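Local atomic coordinates of thermoresistant glucokinase (Janibacter sp. HTCC2649, PDB entry 4EUN), a protein that probably phosphorylates gluconate at the expense of ATP, giving 6-phosphogluconate. Residues T29-M35 against V102-C108; V49-L55 against A187-I193; D80-W86 against S109-Y115. All coordinates share one frame; numbering follows the deposited sequence.

Contact 1: T29-M35 against V102-C108; sequences TRHVVVM and VSTIITC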
loop_
_atom_site.group_PDB
_atom_site.type_symbol
_atom_site.label_atom_id
_atom_site.label_comp_id
_atom_site.label_asym_id
_atom_site.label_seq_id
_atom_site.Cartn_x
_atom_site.Cartn_y
_atom_site.Cartn_z
ATOM N N THR A 29 20.515 -0.672 5.000
ATOM C CA THR A 29 19.136 -0.553 4.560
ATOM C C THR A 29 18.415 0.430 5.457
ATOM O O THR A 29 18.841 0.672 6.588
ATOM C CB THR A 29 18.406 -1.906 4.523
ATOM O OG1 THR A 29 18.404 -2.495 5.827
ATOM C CG2 THR A 29 19.106 -2.853 3.550
ATOM N N ARG A 30 17.341 1.016 4.945
ATOM C CA ARG A 30 16.561 1.975 5.718
ATOM C C ARG A 30 15.144 1.470 5.845
ATOM O O ARG A 30 14.622 0.808 4.938
ATOM C CB ARG A 30 16.549 3.339 5.030
ATOM C CG ARG A 30 17.923 3.962 4.858
ATOM C CD ARG A 30 18.559 4.285 6.202
ATOM N NE ARG A 30 17.752 5.248 6.952
ATOM C CZ ARG A 30 17.827 6.568 6.802
ATOM N NH1 ARG A 30 18.667 7.096 5.925
ATOM N NH2 ARG A 30 17.050 7.361 7.525
ATOM N N HIS A 31 14.511 1.787 6.970
ATOM C CA HIS A 31 13.171 1.303 7.235
ATOM C C HIS A 31 12.375 2.385 7.920
ATOM O O HIS A 31 12.711 2.810 9.023
ATOM C CB HIS A 31 13.243 0.009 8.054
ATOM C CG HIS A 31 14.140 -1.004 7.419
ATOM N ND1 HIS A 31 13.709 -1.832 6.405
ATOM C CD2 HIS A 31 15.461 -1.256 7.577
ATOM C CE1 HIS A 31 14.726 -2.568 5.982
ATOM N NE2 HIS A 31 15.795 -2.240 6.676
ATOM N N VAL A 32 11.337 2.841 7.230
ATOM C CA VAL A 32 10.569 4.002 7.662
ATOM C C VAL A 32 9.160 3.554 7.983
ATOM O O VAL A 32 8.592 2.724 7.282
ATOM C CB VAL A 32 10.529 5.078 6.545
ATOM C CG1 VAL A 32 9.767 6.319 7.006
ATOM C CG2 VAL A 32 11.946 5.455 6.118
ATOM N N VAL A 33 8.600 4.099 9.061
ATOM C CA VAL A 33 7.203 3.868 9.399
ATOM C C VAL A 33 6.491 5.209 9.441
ATOM O O VAL A 33 6.917 6.104 10.168
ATOM C CB VAL A 33 7.047 3.152 10.770
ATOM C CG1 VAL A 33 5.576 3.084 11.175
ATOM C CG2 VAL A 33 7.644 1.747 10.694
ATOM N N VAL A 34 5.425 5.344 8.651
ATOM C CA VAL A 34 4.582 6.533 8.704
ATOM C C VAL A 34 3.433 6.168 9.612
ATOM O O VAL A 34 2.639 5.295 9.297
ATOM C CB VAL A 34 4.032 6.932 7.321
ATOM C CG1 VAL A 34 3.265 8.255 7.426
ATOM C CG2 VAL A 34 5.188 7.054 6.306
ATOM N N MET A 35 3.331 6.876 10.728
ATOM C CA MET A 35 2.379 6.533 11.760
ATOM C C MET A 35 1.379 7.673 11.894
ATOM O O MET A 35 1.753 8.830 11.885
ATOM C CB MET A 35 3.136 6.291 13.069
ATOM C CG MET A 35 2.332 6.503 14.320
ATOM S SD MET A 35 3.311 6.200 15.805
ATOM C CE MET A 35 4.453 7.586 15.833
ATOM N N VAL A 102 16.830 -4.942 0.952
ATOM C CA VAL A 102 15.676 -4.150 0.532
ATOM C C VAL A 102 15.256 -3.153 1.623
ATOM O O VAL A 102 15.010 -3.540 2.766
ATOM C CB VAL A 102 14.466 -5.053 0.188
ATOM C CG1 VAL A 102 13.294 -4.222 -0.298
ATOM C CG2 VAL A 102 14.831 -6.094 -0.857
ATOM N N SER A 103 15.179 -1.876 1.262
ATOM C CA SER A 103 14.732 -0.825 2.173
ATOM C C SER A 103 13.223 -0.650 2.034
ATOM O O SER A 103 12.664 -0.871 0.954
ATOM C CB SER A 103 15.429 0.488 1.855
ATOM O OG SER A 103 16.815 0.408 2.150
ATOM N N THR A 104 12.567 -0.246 3.124
ATOM C CA THR A 104 11.104 -0.274 3.181
ATOM C C THR A 104 10.497 0.985 3.805
ATOM O O THR A 104 11.144 1.669 4.599
ATOM C CB THR A 104 10.598 -1.483 4.008
ATOM O OG1 THR A 104 11.020 -1.338 5.374
ATOM C CG2 THR A 104 11.150 -2.803 3.443
ATOM N N ILE A 105 9.249 1.269 3.434
ATOM C CA ILE A 105 8.433 2.264 4.126
ATOM C C ILE A 105 7.021 1.708 4.257
ATOM O O ILE A 105 6.415 1.263 3.280
ATOM C CB ILE A 105 8.455 3.649 3.424
ATOM C CG1 ILE A 105 7.633 4.672 4.209
ATOM C CG2 ILE A 105 7.980 3.564 1.953
ATOM C CD1 ILE A 105 7.923 6.110 3.775
ATOM N N ILE A 106 6.490 1.717 5.478
ATOM C CA ILE A 106 5.155 1.184 5.716
ATOM C C ILE A 106 4.292 2.227 6.399
ATOM O O ILE A 106 4.790 3.055 7.160
ATOM C CB ILE A 106 5.182 -0.107 6.570
ATOM C CG1 ILE A 106 5.669 0.168 7.982
ATOM C CG2 ILE A 106 6.057 -1.178 5.902
ATOM C CD1 ILE A 106 5.679 -1.078 8.856
ATOM N N THR A 107 2.989 2.179 6.133
ATOM C CA THR A 107 2.047 3.021 6.866
ATOM C C THR A 107 1.450 2.225 8.008
ATOM O O THR A 107 1.035 1.089 7.800
ATOM C CB THR A 107 0.916 3.480 5.955
ATOM O OG1 THR A 107 0.381 2.344 5.265
ATOM C CG2 THR A 107 1.429 4.464 4.922
ATOM N N CYS A 108 1.406 2.822 9.199
ATOM C CA CYS A 108 0.758 2.216 10.364
ATOM C C CYS A 108 -0.266 3.171 10.960
ATOM O O CYS A 108 -0.079 4.386 10.927
ATOM C CB CYS A 108 1.776 1.926 11.469
ATOM S SG CYS A 108 2.928 0.608 11.106
HETATM O O HOH W 1 9.401 0.034 6.984
#

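Contact 2: V49-L55 against A187-I193; sequences VADETGL and ALTWLDI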
loop_
_atom_site.group_PDB
_atom_site.type_symbol
_atom_site.label_atom_id
_atom_site.label_comp_id
_atom_site.label_asym_id
_atom_site.label_seq_id
_atom_site.Cartn_x
_atom_site.Cartn_y
_atom_site.Cartn_z
ATOM N N VAL A 49 7.271 9.607 -0.500
ATOM C CA VAL A 49 8.631 9.296 -0.071
ATOM C C VAL A 49 9.198 8.115 -0.866
ATOM O O VAL A 49 10.343 8.152 -1.319
ATOM C CB VAL A 49 8.699 9.018 1.455
ATOM C CG1 VAL A 49 10.073 8.485 1.843
ATOM C CG2 VAL A 49 8.404 10.284 2.239
ATOM N N ALA A 50 8.383 7.082 -1.051
ATOM C CA ALA A 50 8.814 5.885 -1.771
ATOM C C ALA A 50 9.239 6.216 -3.196
ATOM O O ALA A 50 10.245 5.695 -3.690
ATOM C CB ALA A 50 7.697 4.847 -1.777
ATOM N N ASP A 51 8.467 7.075 -3.856
ATOM C CA ASP A 51 8.684 7.378 -5.271
ATOM C C ASP A 51 9.997 8.103 -5.545
ATOM O O ASP A 51 10.502 8.078 -6.672
ATOM C CB ASP A 51 7.499 8.169 -5.840
ATOM C CG ASP A 51 6.591 7.315 -6.704
ATOM O OD1 ASP A 51 6.351 6.143 -6.345
ATOM O OD2 ASP A 51 6.130 7.808 -7.754
ATOM N N GLU A 52 10.558 8.731 -4.518
ATOM C CA GLU A 52 11.794 9.493 -4.680
ATOM C C GLU A 52 13.026 8.791 -4.116
ATOM O O GLU A 52 14.149 9.247 -4.311
ATOM C CB GLU A 52 11.647 10.887 -4.058
ATOM C CG GLU A 52 10.656 11.794 -4.780
ATOM C CD GLU A 52 10.973 11.973 -6.264
ATOM O OE1 GLU A 52 12.155 11.864 -6.660
ATOM O OE2 GLU A 52 10.027 12.230 -7.041
ATOM N N THR A 53 12.819 7.669 -3.434
ATOM C CA THR A 53 13.915 7.013 -2.728
ATOM C C THR A 53 14.109 5.555 -3.120
ATOM O O THR A 53 15.151 4.976 -2.822
ATOM C CB THR A 53 13.669 7.026 -1.225
ATOM O OG1 THR A 53 12.391 6.434 -0.970
ATOM C CG2 THR A 53 13.685 8.442 -0.689
ATOM N N GLY A 54 13.093 4.953 -3.731
ATOM C CA GLY A 54 13.142 3.541 -4.059
ATOM C C GLY A 54 12.769 2.607 -2.920
ATOM O O GLY A 54 12.895 1.387 -3.054
ATOM N N LEU A 55 12.315 3.168 -1.797
ATOM C CA LEU A 55 11.882 2.345 -0.675
ATOM C C LEU A 55 10.648 1.532 -1.079
ATOM O O LEU A 55 9.793 2.029 -1.818
ATOM C CB LEU A 55 11.557 3.221 0.535
ATOM C CG LEU A 55 12.664 3.523 1.548
ATOM C CD1 LEU A 55 13.967 3.897 0.899
ATOM C CD2 LEU A 55 12.199 4.638 2.477
ATOM N N ALA A 187 10.014 15.373 5.069
ATOM C CA ALA A 187 10.388 13.994 5.383
ATOM C C ALA A 187 11.668 13.570 4.674
ATOM O O ALA A 187 12.554 12.974 5.290
ATOM C CB ALA A 187 9.254 13.035 5.015
ATOM N N LEU A 188 11.747 13.856 3.375
ATOM C CA LEU A 188 12.893 13.466 2.560
ATOM C C LEU A 188 14.176 14.137 3.044
ATOM O O LEU A 188 15.242 13.515 3.073
ATOM C CB LEU A 188 12.642 13.807 1.085
ATOM C CG LEU A 188 11.648 12.919 0.329
ATOM C CD1 LEU A 188 11.327 13.484 -1.049
ATOM C CD2 LEU A 188 12.196 11.512 0.208
ATOM N N THR A 189 14.070 15.408 3.425
ATOM C CA THR A 189 15.220 16.145 3.938
ATOM C C THR A 189 15.699 15.508 5.235
ATOM O O THR A 189 16.895 15.299 5.435
ATOM C CB THR A 189 14.885 17.634 4.186
ATOM O OG1 THR A 189 14.559 18.270 2.944
ATOM C CG2 THR A 189 16.072 18.350 4.802
ATOM N N TRP A 190 14.757 15.188 6.115
ATOM C CA TRP A 190 15.109 14.591 7.390
ATOM C C TRP A 190 15.662 13.164 7.254
ATOM O O TRP A 190 16.693 12.836 7.844
ATOM C CB TRP A 190 13.915 14.615 8.344
ATOM C CG TRP A 190 14.261 14.014 9.649
ATOM C CD1 TRP A 190 15.055 14.560 10.616
ATOM C CD2 TRP A 190 13.855 12.733 10.132
ATOM N NE1 TRP A 190 15.162 13.694 11.677
ATOM C CE2 TRP A 190 14.431 12.568 11.408
ATOM C CE3 TRP A 190 13.060 11.710 9.611
ATOM C CZ2 TRP A 190 14.232 11.415 12.171
ATOM C CZ3 TRP A 190 12.859 10.572 10.369
ATOM C CH2 TRP A 190 13.448 10.430 11.632
ATOM N N LEU A 191 14.975 12.327 6.481
ATOM C CA LEU A 191 15.368 10.928 6.317
ATOM C C LEU A 191 16.753 10.791 5.700
ATOM O O LEU A 191 17.504 9.875 6.037
ATOM C CB LEU A 191 14.351 10.187 5.443
ATOM C CG LEU A 191 12.997 9.882 6.078
ATOM C CD1 LEU A 191 12.015 9.404 5.029
ATOM C CD2 LEU A 191 13.171 8.827 7.154
ATOM N N ASP A 192 17.073 11.705 4.786
ATOM C CA ASP A 192 18.343 11.705 4.068
ATOM C C ASP A 192 18.713 10.314 3.559
ATOM O O ASP A 192 19.803 9.808 3.824
ATOM C CB ASP A 192 19.461 12.276 4.941
ATOM C CG ASP A 192 20.720 12.564 4.150
ATOM O OD1 ASP A 192 20.621 12.762 2.921
ATOM O OD2 ASP A 192 21.809 12.584 4.758
ATOM N N ILE A 193 17.782 9.695 2.841
ATOM C CA ILE A 193 18.001 8.369 2.288
ATOM C C ILE A 193 19.128 8.460 1.281
ATOM O O ILE A 193 19.096 9.302 0.386
ATOM C CB ILE A 193 16.741 7.836 1.577
ATOM C CG1 ILE A 193 15.534 7.833 2.526
ATOM C CG2 ILE A 193 17.002 6.450 1.016
ATOM C CD1 ILE A 193 15.636 6.831 3.653
#

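Contact 3: D80-W86 against S109-Y115; sequences DEDRWPW and SALKRTY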
loop_
_atom_site.group_PDB
_atom_site.type_symbol
_atom_site.label_atom_id
_atom_site.label_comp_id
_atom_site.label_asym_id
_atom_site.label_seq_id
_atom_site.Cartn_x
_atom_site.Cartn_y
_atom_site.Cartn_z
ATOM N N ASP A 80 -3.782 -4.393 23.285
ATOM C CA ASP A 80 -2.366 -4.722 23.137
ATOM C C ASP A 80 -2.216 -6.172 22.697
ATOM O O ASP A 80 -1.419 -6.472 21.811
ATOM C CB ASP A 80 -1.614 -4.546 24.459
ATOM C CG ASP A 80 -1.366 -3.092 24.826
ATOM O OD1 ASP A 80 -1.818 -2.189 24.100
ATOM O OD2 ASP A 80 -0.725 -2.863 25.874
ATOM N N GLU A 81 -2.972 -7.066 23.332
ATOM C CA GLU A 81 -2.905 -8.494 23.029
ATOM C C GLU A 81 -3.246 -8.791 21.566
ATOM O O GLU A 81 -2.606 -9.641 20.930
ATOM C CB GLU A 81 -3.827 -9.295 23.950
ATOM C CG GLU A 81 -3.837 -10.788 23.657
ATOM C CD GLU A 81 -4.520 -11.595 24.742
ATOM O OE1 GLU A 81 -5.243 -10.996 25.566
ATOM O OE2 GLU A 81 -4.329 -12.831 24.773
ATOM N N ASP A 82 -4.246 -8.092 21.035
ATOM C CA ASP A 82 -4.641 -8.272 19.636
ATOM C C ASP A 82 -3.520 -7.856 18.711
ATOM O O ASP A 82 -3.365 -8.407 17.616
ATOM C CB ASP A 82 -5.870 -7.420 19.300
ATOM C CG ASP A 82 -7.108 -7.845 20.056
ATOM O OD1 ASP A 82 -7.268 -9.057 20.325
ATOM O OD2 ASP A 82 -7.923 -6.957 20.387
ATOM N N ARG A 83 -2.744 -6.870 19.148
ATOM C CA ARG A 83 -1.777 -6.228 18.263
ATOM C C ARG A 83 -0.383 -6.840 18.261
ATOM O O ARG A 83 0.348 -6.659 17.282
ATOM C CB ARG A 83 -1.668 -4.725 18.560
ATOM C CG ARG A 83 -2.917 -3.923 18.205
ATOM C CD ARG A 83 -2.767 -2.468 18.604
ATOM N NE ARG A 83 -3.954 -1.671 18.281
ATOM C CZ ARG A 83 -4.623 -0.919 19.151
ATOM N NH1 ARG A 83 -4.243 -0.859 20.418
ATOM N NH2 ARG A 83 -5.688 -0.236 18.753
ATOM N N TRP A 84 0.001 -7.539 19.329
ATOM C CA TRP A 84 1.364 -8.079 19.399
ATOM C C TRP A 84 1.750 -8.964 18.200
ATOM O O TRP A 84 2.822 -8.761 17.628
ATOM C CB TRP A 84 1.670 -8.806 20.725
ATOM C CG TRP A 84 1.546 -7.986 21.988
ATOM C CD1 TRP A 84 0.839 -8.327 23.108
ATOM C CD2 TRP A 84 2.158 -6.715 22.277
ATOM N NE1 TRP A 84 0.966 -7.352 24.068
ATOM C CE2 TRP A 84 1.769 -6.351 23.584
ATOM C CE3 TRP A 84 2.988 -5.848 21.559
ATOM C CZ2 TRP A 84 2.181 -5.158 24.184
ATOM C CZ3 TRP A 84 3.400 -4.668 22.165
ATOM C CH2 TRP A 84 2.996 -4.335 23.455
ATOM N N PRO A 85 0.895 -9.943 17.816
ATOM C CA PRO A 85 1.312 -10.780 16.678
ATOM C C PRO A 85 1.440 -9.983 15.385
ATOM O O PRO A 85 2.330 -10.279 14.589
ATOM C CB PRO A 85 0.184 -11.815 16.566
ATOM C CG PRO A 85 -0.395 -11.888 17.956
ATOM C CD PRO A 85 -0.328 -10.472 18.450
ATOM N N TRP A 86 0.582 -8.984 15.201
ATOM C CA TRP A 86 0.629 -8.095 14.045
ATOM C C TRP A 86 1.931 -7.296 14.000
ATOM O O TRP A 86 2.620 -7.261 12.981
ATOM C CB TRP A 86 -0.589 -7.166 14.082
ATOM C CG TRP A 86 -0.577 -6.014 13.110
ATOM C CD1 TRP A 86 -0.583 -6.093 11.745
ATOM C CD2 TRP A 86 -0.622 -4.617 13.431
ATOM N NE1 TRP A 86 -0.605 -4.834 11.203
ATOM C CE2 TRP A 86 -0.630 -3.907 12.212
ATOM C CE3 TRP A 86 -0.648 -3.897 14.631
ATOM C CZ2 TRP A 86 -0.665 -2.513 12.158
ATOM C CZ3 TRP A 86 -0.679 -2.513 14.579
ATOM C CH2 TRP A 86 -0.684 -1.832 13.350
ATOM N N SER A 109 -1.325 2.623 11.553
ATOM C CA SER A 109 -2.234 3.420 12.374
ATOM C C SER A 109 -1.544 3.800 13.688
ATOM O O SER A 109 -0.318 3.760 13.785
ATOM C CB SER A 109 -3.520 2.644 12.642
ATOM O OG SER A 109 -3.222 1.323 13.045
ATOM N N ALA A 110 -2.324 4.188 14.702
ATOM C CA ALA A 110 -1.750 4.705 15.944
ATOM C C ALA A 110 -0.881 3.668 16.647
ATOM O O ALA A 110 -1.258 2.499 16.756
ATOM C CB ALA A 110 -2.836 5.171 16.867
ATOM N N LEU A 111 0.279 4.097 17.130
ATOM C CA LEU A 111 1.139 3.195 17.869
ATOM C C LEU A 111 1.524 3.765 19.226
ATOM O O LEU A 111 1.821 4.963 19.359
ATOM C CB LEU A 111 2.421 2.952 17.102
ATOM C CG LEU A 111 2.285 2.419 15.682
ATOM C CD1 LEU A 111 3.644 2.464 15.008
ATOM C CD2 LEU A 111 1.738 1.012 15.720
ATOM N N LYS A 112 1.528 2.888 20.225
ATOM C CA LYS A 112 2.109 3.178 21.514
ATOM C C LYS A 112 3.617 3.056 21.413
ATOM O O LYS A 112 4.120 2.405 20.504
ATOM C CB LYS A 112 1.606 2.163 22.534
ATOM C CG LYS A 112 0.110 2.205 22.784
ATOM C CD LYS A 112 -0.238 1.281 23.956
ATOM C CE LYS A 112 -1.738 1.219 24.200
ATOM N NZ LYS A 112 -2.050 0.380 25.395
ATOM N N ARG A 113 4.332 3.660 22.361
ATOM C CA ARG A 113 5.779 3.475 22.465
ATOM C C ARG A 113 6.188 2.006 22.491
ATOM O O ARG A 113 7.096 1.600 21.764
ATOM C CB ARG A 113 6.309 4.166 23.725
ATOM C CG ARG A 113 7.707 3.701 24.142
ATOM C CD ARG A 113 8.739 4.292 23.220
ATOM N NE ARG A 113 10.035 3.619 23.298
ATOM C CZ ARG A 113 11.163 4.210 23.673
ATOM N NH1 ARG A 113 11.161 5.491 24.021
ATOM N NH2 ARG A 113 12.294 3.520 23.695
ATOM N N THR A 114 5.524 1.206 23.322
ATOM C CA THR A 114 5.815 -0.234 23.377
ATOM C C THR A 114 5.630 -0.936 22.027
ATOM O O THR A 114 6.324 -1.914 21.744
ATOM C CB THR A 114 4.953 -0.962 24.417
ATOM O OG1 THR A 114 3.570 -0.704 24.150
ATOM C CG2 THR A 114 5.295 -0.501 25.826
ATOM N N TYR A 115 4.676 -0.470 21.215
ATOM C CA TYR A 115 4.475 -1.050 19.885
ATOM C C TYR A 115 5.676 -0.740 19.005
ATOM O O TYR A 115 6.131 -1.595 18.235
ATOM C CB TYR A 115 3.228 -0.488 19.191
ATOM C CG TYR A 115 1.908 -0.738 19.883
ATOM C CD1 TYR A 115 1.816 -1.517 21.035
ATOM C CD2 TYR A 115 0.740 -0.185 19.376
ATOM C CE1 TYR A 115 0.592 -1.723 21.661
ATOM C CE2 TYR A 115 -0.477 -0.381 19.999
ATOM C CZ TYR A 115 -0.547 -1.155 21.134
ATOM O OH TYR A 115 -1.776 -1.359 21.752
HETATM O O HOH W 2 1.856 -1.643 25.946
#

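Contact 1: T29-M35 against V102-C108
H31 and T104 meet across the two strands with the imidazole edge-on to the hydroxyl: T104 OG1 lies in the ring plane, 2.9 Å from H31 ND1. At chi1 65° the T104 hydroxyl sits between its own N and carbonyl carbon, in position for that ring nitrogen. H31 NE2 is hydrogen-bonded to T29 OG1 at 2.8 Å, and with both nitrogens engaged the ring's rotation is fixed. A water links T104 OG1 to V32 O. Before the strands begin, R30 N donates to S103 OG with an N-H...O angle of 171°. Further along, V33 and I106 lie side by side on the same face as H31, V33 CG2 against I106 CG1 at 3.7 Å, while V33 CG1 rests on C108 SG. The opposite face carries V32, V34 and I105: I105 CD1 reaches between V32 CG1 (3.7 Å) and V34 CG2 (3.8 Å). Five backbone bonds, from T104 N to R30 O through C108 N to V34 O, stitch the strands in parallel. Helix 80-99 packs on the H31 face and helix 42-53 on the I105 face, a sandwiched parallel sheet consistent with the P-loop kinase fold.

Contact 2: V49-L55 against A187-I193
With chi1 near 171°, V49 sets CG1 anti to its backbone N and CG2 beside that N, spreading the two methyls over different residues. T53, at chi1 55°, turns its hydroxyl back to its own helix and its methyl outward to L188 and I193. This is helix-to-helix packing on one face of the parallel beta-sheet of an alpha/beta fold: the axes of 49-53 and 187-191, C-terminal parts of helices 42-53 and 180-191, come within 11.0 Å at 55°. V49 CG1 touches L191 CD1 at 3.8 Å, the two side chains crossing at about a right angle, while V49 CG2 faces A187 CB. L188 divides its branches, CD1 lying against E52 CB and CD2 pressing on T53 CG2 at 3.5 Å. Beyond the helix end, I193 lays CG1 on the same T53 methyl, and its CG2 meets L55 CD1 tip to tip at 4.0 Å. Below them, V49 and L55 rest on I105, and L55 and L191 on V32, carrying the apolar layer into the sheet. E52 sends its carboxylate away, to the backbone N of E146 in the second subunit. The backbone leaves the two helices at positive phi, through G54 and D192 respectively. The T53 hydroxyl donates to V49 O at 2.7 Å from above the carbonyl plane, while E52 N reaches that oxygen from the opposite face.

Contact 3: D80-W86 against S109-Y115
Y115 OH gives a very short hydrogen bond, 2.5 Å, to D80 OD1 and accepts another from R83 NH1 at 2.8 Å. D80 OD1 is gripped twice, since K112 NZ also donates to it at 2.9 Å, on the syn side, in a salt bridge; two donors on one oxygen would probably stabilise the charged carboxylate. Its partner oxygen, OD2, is joined through a water to T114 OG1. The carboxylate and the phenol ring stand almost upright to each other, their planes 80° apart. K112, extended beyond CG, lays its CB over the centre of one Y115 face before its chain runs on to D80. The Y115 edge turns toward the face of W84 in an offset edge-to-face pair, planes at 87° and the centroids of Y115 and the six-membered W84 ring 5.5 Å apart. T114 OG1 lies at the indole edge beside CH2. Chi1 of -61° puts the Y115 ring beside its backbone N, from where its hydroxyl reaches both D80 and R83. Farther along, W86 brings its six-membered ring near S109 OG and L111 CD2, while its NE1 bonds A60 O and its ring stacks with H64. Helix 80-99, strand 104-108 and helix 113-119 form an alpha-beta-alpha run; the contact ties the start of its first helix to its last helix and the loop before it, with helix 155-161 touching R83 and S109.

Overall arrangement
From the N terminus, strand 31-35 opens contact 1, and helix 42-53, which follows it, opens contact 2. Helix 80-99 then begins contact 3 before strand 104-108 closes contact 1, joining two strands of the central sheet. The next loop and helix 113-119 close contact 3, tying them to the start of helix 80-99. Contact 2 closes last, near the C terminus, pairing two helices on one face. Contact 1 therefore crosses both others, whereas contact 3 falls wholly within the span of contact 2. Contact 1 is the bridge: R30 and V32 reach L191, and M35, in one of its two conformers, packs on L111. Contacts 2 and 3 stay about 13 Å apart between nearest atoms.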